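Local coordinates for protein putative N-acetylmuramoyl-L-alanine amidase,autolysin cwp6 (Peptoclostridium difficile, PDB 5J72) that is probably a zinc-dependent N-acetylmuramoyl-L-alanine amidase that cuts peptidoglycan and is fixed to the cell wall by its CWB2 modules, at residues V12-K17 with V106-I111; S32-F37 with K79-D84; A182-A187 with S377-P382; M366-S371 with P390-P395. All blocks are in the same frame, centred on the assembly; numbering follows the deposited sequence. Where two conformers were deposited one is given.

Contact 1: V12-K17 with V106-I111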
# COMPACT_ATOMS: atom_id res chain seq x y z
N VAL A 12 2.29 -19.91 -3.27
CA VAL A 12 1.72 -20.09 -1.94
C VAL A 12 2.84 -20.45 -0.93
O VAL A 12 4.00 -20.49 -1.33
CB VAL A 12 0.63 -21.23 -1.97
CG1 VAL A 12 -0.51 -20.84 -2.93
CG2 VAL A 12 1.25 -22.57 -2.39
N VAL A 13 2.47 -20.69 0.31
CA VAL A 13 3.42 -21.18 1.33
C VAL A 13 2.60 -22.23 2.09
O VAL A 13 1.41 -22.36 1.91
CB VAL A 13 3.93 -20.08 2.32
CG1 VAL A 13 4.66 -18.94 1.56
CG2 VAL A 13 2.76 -19.48 3.07
N LEU A 14 3.25 -22.98 2.97
CA LEU A 14 2.52 -23.96 3.80
C LEU A 14 1.45 -23.25 4.60
O LEU A 14 1.75 -22.22 5.27
CB LEU A 14 3.59 -24.65 4.72
CG LEU A 14 2.99 -25.77 5.60
CD1 LEU A 14 2.56 -27.01 4.73
CD2 LEU A 14 4.11 -26.24 6.59
N GLY A 15 0.20 -23.73 4.51
CA GLY A 15 -0.91 -23.12 5.22
C GLY A 15 -1.72 -22.15 4.35
O GLY A 15 -2.75 -21.67 4.79
N SER A 16 -1.27 -21.83 3.13
CA SER A 16 -2.10 -20.90 2.30
C SER A 16 -3.42 -21.50 1.94
O SER A 16 -3.61 -22.73 1.90
CB SER A 16 -1.42 -20.57 0.97
OG SER A 16 -0.21 -19.85 1.14
N LYS A 17 -4.37 -20.62 1.59
CA LYS A 17 -5.69 -21.04 1.10
C LYS A 17 -5.85 -20.39 -0.27
O LYS A 17 -5.37 -19.27 -0.45
CB LYS A 17 -6.83 -20.59 2.03
CG LYS A 17 -6.75 -21.33 3.35
CD LYS A 17 -7.64 -20.67 4.35
CE LYS A 17 -7.55 -21.33 5.72
NZ LYS A 17 -7.63 -22.83 5.66
N VAL A 106 1.28 -24.71 -9.22
CA VAL A 106 1.31 -23.75 -8.11
C VAL A 106 2.58 -23.97 -7.35
O VAL A 106 2.85 -25.14 -6.99
CB VAL A 106 0.05 -23.97 -7.23
CG1 VAL A 106 0.18 -23.19 -5.92
CG2 VAL A 106 -1.21 -23.54 -8.02
N THR A 107 3.39 -22.90 -7.15
CA THR A 107 4.66 -23.05 -6.46
C THR A 107 4.49 -22.76 -4.97
O THR A 107 3.95 -21.70 -4.58
CB THR A 107 5.69 -22.09 -7.10
OG1 THR A 107 5.78 -22.41 -8.48
CG2 THR A 107 7.06 -22.24 -6.46
N GLN A 108 4.96 -23.68 -4.13
CA GLN A 108 4.89 -23.51 -2.67
C GLN A 108 6.27 -23.12 -2.19
O GLN A 108 7.21 -23.93 -2.14
CB GLN A 108 4.43 -24.82 -2.00
CG GLN A 108 4.28 -24.67 -0.48
CD GLN A 108 3.50 -25.86 0.05
OE1 GLN A 108 2.49 -26.27 -0.52
NE2 GLN A 108 3.91 -26.41 1.22
N GLU A 109 6.42 -21.85 -1.81
CA GLU A 109 7.72 -21.35 -1.34
C GLU A 109 7.74 -21.40 0.18
O GLU A 109 6.75 -21.75 0.81
CB GLU A 109 7.87 -19.88 -1.74
CG GLU A 109 7.59 -19.64 -3.20
CD GLU A 109 8.84 -19.87 -4.06
OE1 GLU A 109 8.81 -19.49 -5.24
OE2 GLU A 109 9.82 -20.43 -3.57
N PHE A 110 8.87 -21.04 0.78
CA PHE A 110 8.96 -21.01 2.23
C PHE A 110 9.78 -19.83 2.72
O PHE A 110 10.55 -19.27 1.95
CB PHE A 110 9.52 -22.35 2.79
CG PHE A 110 10.93 -22.65 2.37
CD1 PHE A 110 11.19 -23.40 1.25
CD2 PHE A 110 12.01 -22.18 3.12
CE1 PHE A 110 12.49 -23.68 0.86
CE2 PHE A 110 13.31 -22.44 2.73
CZ PHE A 110 13.55 -23.19 1.60
N ILE A 111 9.60 -19.45 3.97
CA ILE A 111 10.34 -18.31 4.59
C ILE A 111 11.81 -18.60 4.55
O ILE A 111 12.21 -19.69 5.02
CB ILE A 111 9.83 -18.18 6.04
CG1 ILE A 111 8.45 -17.49 6.00
CG2 ILE A 111 10.85 -17.36 6.88
CD1 ILE A 111 7.65 -17.77 7.34
O HOH W 1 6.16 -22.78 3.24
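Val12 and Gln108 form a short parallel beta bridge in the N-terminal domain, where strand 11-13 lies against strand 106-113. Two backbone bonds hold it. Val12 N donates to Thr107 O at 2.8 Å (N-H...O 165°), and Glu109 N donates to Val12 O, also at 2.8 Å, so both polar atoms of Val12 are used on the same partner strand. Next to this pair one water accepts from Leu14 N and donates to Glu109 O (2.7 Å from the water to that O), thereby linking the two backbones. Val13 to Ser16 form a type II turn, with Gly15 at its third position. Ser16 OG fastens the turn from within by accepting from Val13 N at 2.9 Å, and is itself bonded to Glu413.

On the face carrying Val12, its CG2 meets Val106 CG1 at 3.7 Å, the two side chains meeting at about a right angle. Gln108 leaves its strand with CG anti to the backbone N (chi1 -178°) and runs out extended alongside Leu14. Its NE2 passes 3.8 Å from Leu14 CD1, while the amide is held by Trp73 through OE1 and by the Lys65 carbonyl through NE2. On this side the side chain of Tyr63, from strand 56-63, touches Val12, Val106 and Gln108; Val13 and Glu109 touch Pro131 of strand 128-135, the next neighbour of 106-113.

Contact 2: S32-F37 with K79-D84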
# COMPACT_ATOMS: atom_id res chain seq x y z
N SER A 32 -20.40 -32.45 -6.64
CA SER A 32 -19.03 -31.98 -6.36
C SER A 32 -18.06 -32.68 -7.27
O SER A 32 -18.43 -33.69 -7.90
CB SER A 32 -18.63 -32.29 -4.91
OG SER A 32 -18.47 -33.69 -4.74
N ILE A 33 -16.85 -32.13 -7.35
CA ILE A 33 -15.72 -32.75 -8.08
C ILE A 33 -14.52 -32.66 -7.16
O ILE A 33 -14.50 -31.83 -6.26
CB ILE A 33 -15.38 -32.06 -9.40
CG1 ILE A 33 -14.94 -30.59 -9.12
CG2 ILE A 33 -16.63 -32.12 -10.36
CD1 ILE A 33 -14.58 -29.90 -10.46
N THR A 34 -13.51 -33.50 -7.39
CA THR A 34 -12.31 -33.51 -6.60
C THR A 34 -11.12 -33.34 -7.52
O THR A 34 -10.97 -34.08 -8.48
CB THR A 34 -12.18 -34.82 -5.84
OG1 THR A 34 -13.31 -34.92 -5.00
CG2 THR A 34 -10.93 -34.84 -4.93
N LEU A 35 -10.29 -32.35 -7.22
CA LEU A 35 -9.08 -32.10 -8.03
C LEU A 35 -7.96 -32.80 -7.29
O LEU A 35 -7.89 -32.67 -6.03
CB LEU A 35 -8.81 -30.61 -8.02
CG LEU A 35 -9.52 -29.85 -9.21
CD1 LEU A 35 -11.06 -30.02 -9.13
CD2 LEU A 35 -9.08 -28.37 -9.12
N ASN A 36 -7.11 -33.54 -8.02
CA ASN A 36 -5.98 -34.20 -7.38
C ASN A 36 -4.73 -33.57 -7.96
O ASN A 36 -4.59 -33.44 -9.17
CB ASN A 36 -6.02 -35.72 -7.63
CG ASN A 36 -4.82 -36.38 -7.03
OD1 ASN A 36 -3.75 -36.42 -7.70
ND2 ASN A 36 -4.86 -36.83 -5.74
N PHE A 37 -3.80 -33.16 -7.07
CA PHE A 37 -2.51 -32.61 -7.52
C PHE A 37 -1.41 -33.47 -6.92
O PHE A 37 -1.66 -34.16 -5.92
CB PHE A 37 -2.30 -31.20 -6.88
CG PHE A 37 -3.42 -30.22 -7.18
CD1 PHE A 37 -4.51 -30.11 -6.34
CD2 PHE A 37 -3.37 -29.42 -8.29
CE1 PHE A 37 -5.54 -29.19 -6.60
CE2 PHE A 37 -4.41 -28.49 -8.56
CZ PHE A 37 -5.47 -28.39 -7.71
N LYS A 79 -12.01 -35.84 -10.47
CA LYS A 79 -12.95 -36.92 -10.33
C LYS A 79 -14.34 -36.28 -10.17
O LYS A 79 -14.49 -35.39 -9.32
CB LYS A 79 -12.65 -37.77 -9.05
CG LYS A 79 -13.71 -38.89 -8.86
CD LYS A 79 -13.27 -39.93 -7.78
CE LYS A 79 -14.42 -40.81 -7.35
NZ LYS A 79 -13.93 -41.93 -6.50
N ILE A 80 -15.30 -36.72 -10.96
CA ILE A 80 -16.67 -36.20 -10.87
C ILE A 80 -17.46 -37.08 -9.93
O ILE A 80 -17.64 -38.27 -10.22
CB ILE A 80 -17.24 -36.17 -12.29
CG1 ILE A 80 -16.32 -35.25 -13.16
CG2 ILE A 80 -18.71 -35.68 -12.26
CD1 ILE A 80 -16.55 -35.42 -14.69
N ASN A 81 -17.90 -36.53 -8.83
CA ASN A 81 -18.57 -37.35 -7.81
C ASN A 81 -20.11 -37.49 -8.06
O ASN A 81 -20.87 -37.03 -7.21
CB ASN A 81 -18.29 -36.72 -6.43
CG ASN A 81 -16.79 -36.61 -6.12
OD1 ASN A 81 -16.04 -37.59 -6.37
ND2 ASN A 81 -16.27 -35.47 -5.63
N GLY A 82 -20.56 -38.10 -9.15
CA GLY A 82 -22.01 -38.31 -9.32
C GLY A 82 -22.56 -39.29 -8.29
O GLY A 82 -21.81 -40.07 -7.70
N LYS A 83 -23.87 -39.26 -8.05
CA LYS A 83 -24.52 -40.17 -7.09
C LYS A 83 -24.42 -41.62 -7.54
O LYS A 83 -24.03 -42.50 -6.76
CB LYS A 83 -26.01 -39.81 -6.92
CG LYS A 83 -26.68 -40.60 -5.79
CD LYS A 83 -28.16 -40.20 -5.63
CE LYS A 83 -29.06 -41.16 -6.40
NZ LYS A 83 -30.50 -40.85 -6.19
N ASP A 84 -24.76 -41.88 -8.82
CA ASP A 84 -24.72 -43.23 -9.35
C ASP A 84 -23.50 -43.54 -10.17
O ASP A 84 -23.09 -44.69 -10.24
CB ASP A 84 -25.98 -43.50 -10.19
CG ASP A 84 -27.25 -43.39 -9.37
OD1 ASP A 84 -27.24 -43.84 -8.20
OD2 ASP A 84 -28.25 -42.85 -9.88
O HOH W 2 -20.94 -35.06 -4.48
O HOH W 3 -13.62 -37.84 -4.69
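Asn81 ND2 is held by two hydroxyls of the facing strand, donating to Ser32 OG at 3.0 Å and to Thr34 OG1 at 3.1 Å. Both acceptors lie close to the amide plane, and the second bond is nearly straight (N-H...O 170°), so each N-H has its own target and the flat group is fixed against rotation. A chi1 of -58° sets CG anti to the carbonyl carbon and carries the amide to the two hydroxyls. Waters extend the network: one donates to Asn81 OD1 and also bonds Thr34 OG1, which has a further partner in Thr47 of strand 42-51; another sits 2.8 Å from Ser32 OG.

In the backbone, strands 32-37 and 79-82 run antiparallel at 156°. Thr34 and Lys79 are a hydrogen-bonded pair, exchanging two N-H...O bonds of 2.9 Å, Thr34 N to Lys79 O and Lys79 N to Thr34 O. Asn81 N adds a bond to Ser32 O. Ile33 and Ile80, the non-hydrogen-bonded pair between, turn to the opposite face, where Ile33 CG2 lies 4.2 Å from Ile80 CG1 and Ile33 is also packed against Val22, Phe24 and Tyr57.

Asn81 is the centre of an inverse gamma turn. The chemistry is thus two-sided: apolar on the isoleucine face, and on the other a hydrated amide-hydroxyl network that adds side-chain bonds to the backbone ladder.

Contact 3: A182-A187 with S377-P382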
# COMPACT_ATOMS: atom_id res chain seq x y z
N ALA A 182 -9.89 -9.69 -15.28
CA ALA A 182 -9.03 -9.46 -16.43
C ALA A 182 -7.80 -8.65 -16.06
O ALA A 182 -7.85 -7.86 -15.14
CB ALA A 182 -9.81 -8.62 -17.45
N PRO A 183 -6.71 -8.85 -16.78
CA PRO A 183 -5.53 -8.06 -16.51
C PRO A 183 -5.63 -6.70 -17.29
O PRO A 183 -6.44 -6.56 -18.24
CB PRO A 183 -4.39 -8.88 -17.12
CG PRO A 183 -5.05 -9.55 -18.34
CD PRO A 183 -6.48 -9.89 -17.82
N ILE A 184 -4.81 -5.75 -16.89
CA ILE A 184 -4.73 -4.49 -17.59
C ILE A 184 -3.37 -4.54 -18.33
O ILE A 184 -2.31 -4.78 -17.71
CB ILE A 184 -4.74 -3.32 -16.61
CG1 ILE A 184 -6.15 -3.16 -16.01
CG2 ILE A 184 -4.17 -2.05 -17.34
CD1 ILE A 184 -6.27 -2.17 -14.79
N LEU A 185 -3.39 -4.35 -19.65
CA LEU A 185 -2.13 -4.26 -20.38
C LEU A 185 -2.04 -2.79 -20.91
O LEU A 185 -3.04 -2.08 -20.91
CB LEU A 185 -2.04 -5.21 -21.63
CG LEU A 185 -2.02 -6.69 -21.22
CD1 LEU A 185 -2.02 -7.58 -22.50
CD2 LEU A 185 -0.83 -7.03 -20.27
N LEU A 186 -0.89 -2.40 -21.41
CA LEU A 186 -0.71 -1.00 -21.78
C LEU A 186 -0.47 -0.74 -23.26
O LEU A 186 0.23 -1.50 -23.94
CB LEU A 186 0.53 -0.48 -21.00
CG LEU A 186 0.42 -0.68 -19.48
CD1 LEU A 186 1.71 -0.24 -18.81
CD2 LEU A 186 -0.78 0.07 -18.93
N ALA A 187 -1.02 0.39 -23.73
CA ALA A 187 -0.89 0.84 -25.11
C ALA A 187 -0.27 2.27 -25.14
O ALA A 187 -0.15 2.92 -24.10
CB ALA A 187 -2.27 0.96 -25.71
N SER A 377 1.22 0.55 -10.10
CA SER A 377 0.16 0.19 -9.13
C SER A 377 -1.13 -0.07 -9.89
O SER A 377 -1.96 -0.86 -9.46
CB SER A 377 -0.05 1.32 -8.12
OG SER A 377 1.09 1.36 -7.27
N ILE A 378 -1.33 0.64 -11.02
CA ILE A 378 -2.55 0.40 -11.81
C ILE A 378 -2.51 -1.03 -12.41
O ILE A 378 -3.47 -1.76 -12.28
CB ILE A 378 -2.62 1.41 -13.00
CG1 ILE A 378 -2.97 2.80 -12.48
CG2 ILE A 378 -3.74 1.01 -13.97
CD1 ILE A 378 -2.83 3.82 -13.60
N THR A 379 -1.37 -1.42 -13.01
CA THR A 379 -1.37 -2.77 -13.60
C THR A 379 -1.34 -3.86 -12.51
O THR A 379 -1.82 -4.95 -12.73
CB THR A 379 -0.22 -2.93 -14.58
OG1 THR A 379 1.01 -2.64 -13.87
CG2 THR A 379 -0.40 -1.99 -15.78
N ALA A 380 -0.79 -3.56 -11.32
CA ALA A 380 -0.81 -4.58 -10.25
C ALA A 380 -2.19 -4.69 -9.66
O ALA A 380 -2.52 -5.70 -9.06
CB ALA A 380 0.20 -4.16 -9.15
N GLY A 381 -3.01 -3.65 -9.82
CA GLY A 381 -4.33 -3.65 -9.16
C GLY A 381 -5.20 -4.86 -9.38
O GLY A 381 -5.74 -5.42 -8.41
N PRO A 382 -5.41 -5.31 -10.64
CA PRO A 382 -6.27 -6.50 -10.91
C PRO A 382 -5.76 -7.78 -10.19
O PRO A 382 -6.51 -8.62 -9.77
CB PRO A 382 -6.25 -6.58 -12.47
CG PRO A 382 -6.07 -5.17 -12.87
CD PRO A 382 -5.00 -4.65 -11.90
O HOH W 4 -3.26 -6.53 -14.54
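Ile184 and Thr379 mark where the two backbones come nearest, 5.5 Å between their CA atoms, as strand 184-187 passes helix 377-382. The axes approach to 7.9 Å, and the N-to-C directions stand at 149°, so strand and helix run in roughly opposing senses. The helix is kinked at Pro382, whose nitrogen carries no hydrogen for the turn before; Gly381 N bonds to Ile378 O at 3.1 Å and weakly to Ser377 O.

Ile184 points at the helix and does most of the touching. With CG1 anti to the carbonyl carbon and chi2 extended at 169°, its CD1 reaches Pro382 CG at 3.6 Å, the side chain meeting the proline ring at about a right angle, and the same methyl also lies against Ile378 CG2 and the Ile378 carbonyl oxygen.

This joins two CWB2 modules. Strand 184-187 is an edge strand of the four-stranded parallel sheet of the first, in order 2-1-3-4, while helix 375-387 comes from the third, so its side is laid against the sheet border of a sister module.

Further along, Thr379 CG2 is wedged between the strand's side chains, 3.8 Å from Leu186 CD2 and 4.1 Å from Ile184 CG2. On the Ala182 side, Pro382 CB packs on the Ala182 carbonyl oxygen at 3.4 Å. One water spans the interface, accepting from Ile184 N (2.9 Å) and donating to Thr379 O. Helix 140-151 covers Thr379 and Leu186 through Ala144, Ile147 and Phe141, and helix 174-180 lays Thr174 and Ala177 against Ile184 and Pro382.

Contact 4: M366-S371 with P390-P395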
# COMPACT_ATOMS: atom_id res chain seq x y z
N MET A 366 1.35 -9.29 -0.03
CA MET A 366 1.52 -7.83 -0.05
C MET A 366 2.15 -7.56 -1.32
O MET A 366 3.16 -8.17 -1.62
CB MET A 366 2.43 -7.31 1.10
CG MET A 366 2.67 -5.77 1.03
SD MET A 366 1.26 -4.93 1.75
CE MET A 366 1.69 -5.04 3.51
N LEU A 367 1.57 -6.67 -2.14
CA LEU A 367 2.20 -6.35 -3.42
C LEU A 367 2.92 -5.04 -3.24
O LEU A 367 2.29 -4.06 -2.83
CB LEU A 367 1.13 -6.23 -4.57
CG LEU A 367 0.53 -7.60 -5.08
CD1 LEU A 367 -0.56 -8.05 -4.06
CD2 LEU A 367 -0.10 -7.48 -6.48
N VAL A 368 4.21 -4.96 -3.64
CA VAL A 368 4.97 -3.73 -3.36
C VAL A 368 5.39 -3.03 -4.61
O VAL A 368 6.11 -3.60 -5.41
CB VAL A 368 6.25 -4.11 -2.54
CG1 VAL A 368 7.10 -2.82 -2.28
CG2 VAL A 368 5.84 -4.76 -1.23
N ALA A 369 4.92 -1.77 -4.81
CA ALA A 369 5.22 -1.00 -5.98
C ALA A 369 5.95 0.31 -5.58
O ALA A 369 5.83 0.79 -4.45
CB ALA A 369 3.91 -0.60 -6.69
N LYS A 370 6.72 0.85 -6.52
CA LYS A 370 7.42 2.10 -6.33
C LYS A 370 6.41 3.20 -6.23
O LYS A 370 5.48 3.21 -7.03
CB LYS A 370 8.31 2.33 -7.55
CG LYS A 370 9.49 1.34 -7.60
CD LYS A 370 10.37 1.53 -8.89
CE LYS A 370 9.64 1.13 -10.15
NZ LYS A 370 10.33 1.60 -11.38
N SER A 371 6.58 4.19 -5.34
CA SER A 371 5.55 5.23 -5.23
C SER A 371 5.80 6.40 -6.15
O SER A 371 5.01 7.34 -6.13
CB SER A 371 5.50 5.77 -3.81
OG SER A 371 6.81 6.18 -3.44
N PRO A 390 -3.36 -6.20 -0.35
CA PRO A 390 -3.10 -4.78 -0.57
C PRO A 390 -1.88 -4.49 -1.40
O PRO A 390 -0.96 -5.30 -1.53
CB PRO A 390 -2.87 -4.23 0.86
CG PRO A 390 -2.31 -5.51 1.65
CD PRO A 390 -2.96 -6.71 0.99
N ILE A 391 -1.87 -3.27 -1.97
CA ILE A 391 -0.66 -2.79 -2.62
C ILE A 391 -0.02 -1.78 -1.64
O ILE A 391 -0.69 -0.86 -1.15
CB ILE A 391 -1.02 -2.06 -3.93
CG1 ILE A 391 -1.53 -3.13 -4.97
CG2 ILE A 391 0.22 -1.31 -4.51
CD1 ILE A 391 -2.08 -2.43 -6.27
N LEU A 392 1.26 -1.96 -1.36
CA LEU A 392 2.05 -1.04 -0.54
C LEU A 392 2.90 -0.25 -1.48
O LEU A 392 3.51 -0.84 -2.38
CB LEU A 392 2.94 -1.86 0.38
CG LEU A 392 3.72 -0.97 1.39
CD1 LEU A 392 3.79 -1.69 2.69
CD2 LEU A 392 5.11 -0.70 0.77
N ILE A 393 2.96 1.11 -1.33
CA ILE A 393 3.85 1.85 -2.20
C ILE A 393 4.96 2.50 -1.33
O ILE A 393 4.69 2.91 -0.21
CB ILE A 393 3.13 2.97 -3.02
CG1 ILE A 393 2.34 3.93 -2.10
CG2 ILE A 393 2.13 2.26 -4.03
CD1 ILE A 393 1.76 5.18 -2.90
N THR A 394 6.16 2.61 -1.88
CA THR A 394 7.25 3.19 -1.10
C THR A 394 8.27 3.59 -2.11
O THR A 394 8.30 3.09 -3.24
CB THR A 394 7.78 2.18 -0.07
OG1 THR A 394 8.57 2.87 0.90
CG2 THR A 394 8.61 1.04 -0.73
N PRO A 395 9.14 4.56 -1.76
CA PRO A 395 10.13 4.94 -2.77
C PRO A 395 11.13 3.81 -3.06
O PRO A 395 11.29 2.89 -2.28
CB PRO A 395 10.82 6.20 -2.13
CG PRO A 395 9.77 6.75 -1.22
CD PRO A 395 9.17 5.48 -0.61
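Leu367 sits at the tight end of this parallel pair, its N and its O both bonded to the neighbouring strand: Leu367 N to Pro390 O at 2.9 Å and Leu392 N to Leu367 O at 2.8 Å, both donors lying nearly along the C=O axis. Ala369 N then donates to Leu392 O. The strands' axes come within 4.6 Å, at 30°. Side chains pair across the ladder: Leu367 CB meets Ile391 CG1 at 4.1 Å on one face, Val368 CG1 meets Leu392 CD2 on the other. In one of the two conformers of Met366, so a contact to be taken with caution, SD lies 3.6 Å from Pro390 CG.

Toward the C-terminal ends the grip slackens. Thr394 N reaches Ala369 O only at 3.2 Å, and the side chains of Lys370 and Thr394 diverge, Lys370 running out to the Asp420 carbonyl on the partly exposed side with Pro395. Ser371 still bonds Thr394 O through its N, but the donor stands 60° above the carbonyl plane. Its CB instead leans on Ile393 CB (3.8 Å), while OG, which chi1 of 54° sets between N and the carbonyl carbon, is bonded to His347.

Helix 375-387 connects the strands and covers Ala369, Ile391 and Ile393, the opposite face being backed by helix 424-433: a beta-alpha-beta crossover of the kind that builds the parallel sheet of a CWB2 module.

From the N terminus, contact 1 closes a loop of about 90 residues that brings strand 106-113 back to strand 11-13, and contact 2 is nested within it, pairing strands 30-39 and 72-82; strand 72-82 also neighbours 106-113, and both contacts lie in the N-terminal domain. Contacts 3 and 4 follow in series and cross each other: contact 3 closes a loop of about 190 residues from strand 184-187 to helix 375-387, and contact 4 a short one of 18 residues, which contains segment 377-382. There they touch: Ser377 OG packs on Ala369 CB at 3.5 Å. One helix thereby packs both on its own module's sheet and on the edge of the first CWB2 module.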